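Local coordinates for protein PRD-containing transcription regulator (PDB 3NUF) that probably regulates transcription through its PRD, a helical domain that in related regulators responds to phosphorylation by the sugar phosphotransferase system, at residues A[44-54]-A[110-118]. Residues are numbered along the deposited sequence; the frame is centred on the assembly and turned at random.
Sequences IHFTDLQLQVL and IHFEAAQDK
Phe112 O, 4.4 Å from Ile44 CG2, is gripped by Gln116 N and by Gln116 NE2, which approach from opposite faces of the carbonyl plane. The hydrogen bond from the side-chain amide is nearly straight (172°), with Gln116 NE2 3.0 Å from Phe112 O, but arrives from above that plane. It fixes the Gln116 side chain where Ile44 lies obliquely across it, Ile44 CD1 3.5 Å from Gln116 NE2. Ala115 CB touches both Ile44 CG2 and the Phe46 ring, 3.6 Å from Phe46 CD1. That ring has CG anti to its own carbonyl carbon (chi1 -58°), which carries CZ in to Phe112 CD1; His111 O sits at its edge, and Leu54 CD2 lies over one face, offset toward the rim. Direct contact across the segments is thus mainly apolar, and waters join polar groups. One water accepts from His45 N and donates to Ala115 O (2.8 Å); a second joins Gln50 O to His111 ND1; a third accepts from Gln50 NE2. Gln50 OE1 meanwhile accepts from Thr47 N (3.0 Å), and Thr47 OG1 from Gln50 N, a capping box that starts helix 48-67. The imidazole of His111 lies against Val53 CG1 and Leu54 CA, and also meets the His57 ring. Helices 48-54 and 110-115 run antiparallel at 176°, their axes 10.7 Å apart, and a Schellman motif at Asp117 ends the second: an antiparallel helix pair within the all-helical PRD fold.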
loop_
_atom_site.group_PDB
_atom_site.type_symbol
_atom_site.label_atom_id
_atom_site.label_comp_id
_atom_site.label_asym_id
_atom_site.label_seq_id
_atom_site.Cartn_x
_atom_site.Cartn_y
_atom_site.Cartn_z
ATOM N N ILE A 44 -7.022 4.588 -10.155
ATOM C CA ILE A 44 -7.451 3.538 -9.263
ATOM C C ILE A 44 -7.948 4.148 -7.981
ATOM O O ILE A 44 -7.298 5.046 -7.424
ATOM C CB ILE A 44 -6.275 2.639 -8.923
ATOM C CG1 ILE A 44 -5.747 1.984 -10.195
ATOM C CG2 ILE A 44 -6.661 1.589 -7.881
ATOM C CD1 ILE A 44 -4.493 1.282 -10.021
ATOM N N HIS A 45 -9.119 3.682 -7.568
ATOM C CA HIS A 45 -9.741 4.143 -6.373
ATOM C C HIS A 45 -10.129 2.977 -5.502
ATOM O O HIS A 45 -10.493 1.898 -6.007
ATOM C CB HIS A 45 -10.930 5.056 -6.729
ATOM C CG HIS A 45 -10.508 6.300 -7.449
ATOM N ND1 HIS A 45 -10.383 6.366 -8.822
ATOM C CD2 HIS A 45 -10.088 7.502 -6.976
ATOM C CE1 HIS A 45 -9.941 7.564 -9.165
ATOM N NE2 HIS A 45 -9.752 8.271 -8.062
ATOM N N PHE A 46 -10.032 3.222 -4.205
ATOM C CA PHE A 46 -10.358 2.212 -3.179
ATOM C C PHE A 46 -11.694 2.552 -2.558
ATOM O O PHE A 46 -11.896 3.706 -2.187
ATOM C CB PHE A 46 -9.319 2.201 -2.054
ATOM C CG PHE A 46 -7.924 1.940 -2.548
ATOM C CD1 PHE A 46 -7.516 0.647 -2.791
ATOM C CD2 PHE A 46 -7.021 2.990 -2.777
ATOM C CE1 PHE A 46 -6.224 0.366 -3.287
ATOM C CE2 PHE A 46 -5.738 2.710 -3.265
ATOM C CZ PHE A 46 -5.377 1.395 -3.547
ATOM N N THR A 47 -12.541 1.537 -2.372
ATOM C CA THR A 47 -13.648 1.718 -1.482
ATOM C C THR A 47 -13.167 1.883 -0.043
ATOM O O THR A 47 -12.004 1.566 0.308
ATOM C CB THR A 47 -14.584 0.519 -1.510
ATOM O OG1 THR A 47 -13.921 -0.612 -0.939
ATOM C CG2 THR A 47 -15.114 0.197 -2.916
ATOM N N ASP A 48 -14.028 2.411 0.842
ATOM C CA ASP A 48 -13.592 2.580 2.210
ATOM C C ASP A 48 -13.223 1.238 2.873
ATOM O O ASP A 48 -12.268 1.172 3.650
ATOM C CB ASP A 48 -14.635 3.362 3.036
ATOM C CG ASP A 48 -14.660 4.884 2.725
ATOM O OD1 ASP A 48 -13.830 5.391 1.944
ATOM O OD2 ASP A 48 -15.539 5.595 3.303
ATOM N N LEU A 49 -13.898 0.153 2.536
ATOM C CA LEU A 49 -13.507 -1.173 3.046
ATOM C C LEU A 49 -12.135 -1.600 2.493
ATOM O O LEU A 49 -11.248 -2.089 3.252
ATOM C CB LEU A 49 -14.542 -2.254 2.695
ATOM C CG LEU A 49 -15.847 -2.161 3.525
ATOM C CD1 LEU A 49 -16.930 -3.122 2.953
ATOM C CD2 LEU A 49 -15.621 -2.399 5.045
ATOM N N GLN A 50 -11.938 -1.402 1.193
ATOM C CA GLN A 50 -10.629 -1.697 0.615
ATOM C C GLN A 50 -9.542 -0.858 1.259
ATOM O O GLN A 50 -8.405 -1.344 1.481
ATOM C CB GLN A 50 -10.649 -1.455 -0.885
ATOM C CG GLN A 50 -11.407 -2.543 -1.624
ATOM C CD GLN A 50 -11.762 -2.208 -3.063
ATOM O OE1 GLN A 50 -11.692 -1.072 -3.507
ATOM N NE2 GLN A 50 -12.121 -3.251 -3.822
ATOM N N LEU A 51 -9.870 0.388 1.537
ATOM C CA LEU A 51 -8.915 1.272 2.120
ATOM C C LEU A 51 -8.519 0.812 3.544
ATOM O O LEU A 51 -7.352 0.952 3.922
ATOM C CB LEU A 51 -9.420 2.716 2.039
ATOM C CG LEU A 51 -8.489 3.753 2.653
ATOM C CD1 LEU A 51 -7.164 3.754 1.884
ATOM C CD2 LEU A 51 -9.065 5.173 2.694
ATOM N N GLN A 52 -9.439 0.231 4.331
ATOM C CA GLN A 52 -9.134 -0.370 5.624
ATOM C C GLN A 52 -8.129 -1.508 5.516
ATOM O O GLN A 52 -7.131 -1.579 6.254
ATOM C CB GLN A 52 -10.421 -0.927 6.266
ATOM C CG GLN A 52 -11.319 0.083 6.896
ATOM C CD GLN A 52 -12.543 -0.590 7.536
ATOM O OE1 GLN A 52 -12.388 -1.508 8.326
ATOM N NE2 GLN A 52 -13.723 -0.115 7.203
ATOM N N VAL A 53 -8.389 -2.426 4.604
ATOM C CA VAL A 53 -7.527 -3.569 4.375
ATOM C C VAL A 53 -6.154 -3.129 3.878
ATOM O O VAL A 53 -5.127 -3.594 4.339
ATOM C CB VAL A 53 -8.223 -4.553 3.405
ATOM C CG1 VAL A 53 -7.331 -5.696 3.030
ATOM C CG2 VAL A 53 -9.501 -5.116 4.038
ATOM N N LEU A 54 -6.141 -2.170 3.001
ATOM C CA LEU A 54 -4.881 -1.567 2.510
ATOM C C LEU A 54 -4.070 -0.943 3.616
ATOM O O LEU A 54 -2.854 -1.143 3.768
ATOM C CB LEU A 54 -5.148 -0.533 1.421
ATOM C CG LEU A 54 -3.946 0.247 0.953
ATOM C CD1 LEU A 54 -3.004 -0.662 0.139
ATOM C CD2 LEU A 54 -4.380 1.491 0.122
ATOM N N ILE A 110 -1.749 -7.047 -4.971
ATOM C CA ILE A 110 -3.123 -7.564 -4.959
ATOM C C ILE A 110 -4.122 -6.515 -4.499
ATOM O O ILE A 110 -5.265 -6.523 -4.958
ATOM C CB ILE A 110 -3.188 -8.829 -4.079
ATOM C CG1 ILE A 110 -2.218 -9.891 -4.566
ATOM C CG2 ILE A 110 -4.619 -9.418 -3.982
ATOM C CD1 ILE A 110 -2.292 -10.238 -6.028
ATOM N N HIS A 111 -3.735 -5.605 -3.633
ATOM C CA HIS A 111 -4.613 -4.538 -3.204
ATOM C C HIS A 111 -4.955 -3.660 -4.388
ATOM O O HIS A 111 -6.084 -3.273 -4.566
ATOM C CB HIS A 111 -3.962 -3.759 -2.091
ATOM C CG HIS A 111 -3.778 -4.534 -0.842
ATOM N ND1 HIS A 111 -4.559 -4.348 0.271
ATOM C CD2 HIS A 111 -2.838 -5.449 -0.494
ATOM C CE1 HIS A 111 -4.155 -5.170 1.225
ATOM N NE2 HIS A 111 -3.115 -5.859 0.794
ATOM N N PHE A 112 -3.975 -3.282 -5.195
ATOM C CA PHE A 112 -4.217 -2.478 -6.383
ATOM C C PHE A 112 -5.041 -3.283 -7.390
ATOM O O PHE A 112 -5.909 -2.712 -8.061
ATOM C CB PHE A 112 -2.897 -2.046 -7.044
ATOM C CG PHE A 112 -2.123 -1.046 -6.277
ATOM C CD1 PHE A 112 -2.520 0.264 -6.235
ATOM C CD2 PHE A 112 -0.948 -1.371 -5.644
ATOM C CE1 PHE A 112 -1.792 1.217 -5.520
ATOM C CE2 PHE A 112 -0.218 -0.437 -4.921
ATOM C CZ PHE A 112 -0.638 0.826 -4.800
ATOM N N GLU A 113 -4.778 -4.573 -7.558
ATOM C CA GLU A 113 -5.508 -5.399 -8.506
ATOM C C GLU A 113 -6.989 -5.486 -8.097
ATOM O O GLU A 113 -7.888 -5.356 -8.962
ATOM C CB GLU A 113 -4.827 -6.767 -8.572
ATOM C CG GLU A 113 -5.105 -7.606 -9.824
ATOM C CD GLU A 113 -4.361 -7.150 -11.063
ATOM O OE1 GLU A 113 -3.942 -5.971 -11.165
ATOM O OE2 GLU A 113 -4.251 -7.957 -12.033
ATOM N N ALA A 114 -7.252 -5.711 -6.817
ATOM C CA ALA A 114 -8.628 -5.771 -6.313
ATOM C C ALA A 114 -9.350 -4.433 -6.502
ATOM O O ALA A 114 -10.563 -4.417 -6.842
ATOM C CB ALA A 114 -8.633 -6.219 -4.872
ATOM N N ALA A 115 -8.688 -3.322 -6.283
ATOM C CA ALA A 115 -9.318 -2.016 -6.435
ATOM C C ALA A 115 -9.723 -1.701 -7.876
ATOM O O ALA A 115 -10.591 -0.868 -8.086
ATOM C CB ALA A 115 -8.440 -0.901 -5.864
ATOM N N GLN A 116 -9.086 -2.343 -8.853
ATOM C CA GLN A 116 -9.404 -2.211 -10.284
ATOM C C GLN A 116 -10.435 -3.243 -10.712
ATOM O O GLN A 116 -10.810 -3.270 -11.878
ATOM C CB GLN A 116 -8.133 -2.423 -11.102
ATOM C CG GLN A 116 -7.242 -1.259 -11.039
ATOM C CD GLN A 116 -5.922 -1.535 -11.645
ATOM O OE1 GLN A 116 -5.693 -1.202 -12.812
ATOM N NE2 GLN A 116 -5.002 -2.117 -10.871
ATOM N N ASP A 117 -10.885 -4.089 -9.795
ATOM C CA ASP A 117 -11.784 -5.207 -10.116
ATOM C C ASP A 117 -11.152 -6.084 -11.176
ATOM O O ASP A 117 -11.792 -6.418 -12.187
ATOM C CB ASP A 117 -13.165 -4.714 -10.594
ATOM C CG ASP A 117 -13.946 -4.013 -9.504
ATOM O OD1 ASP A 117 -13.709 -4.314 -8.311
ATOM O OD2 ASP A 117 -14.797 -3.161 -9.847
ATOM N N LYS A 118 -9.877 -6.416 -10.980
ATOM C CA LYS A 118 -9.169 -7.277 -11.920
ATOM C C LYS A 118 -8.847 -8.656 -11.365
ATOM O O LYS A 118 -8.102 -9.396 -12.024
ATOM C CB LYS A 118 -7.867 -6.606 -12.396
ATOM C CG LYS A 118 -8.080 -5.514 -13.457
ATOM C CD LYS A 118 -6.746 -5.076 -14.075
ATOM C CE LYS A 118 -6.960 -4.059 -15.221
HETATM O O HOH W 1 -10.450 1.673 -9.250
HETATM O O HOH W 2 -7.118 -3.337 -0.186
HETATM O O HOH W 3 -13.186 -2.587 -6.601
#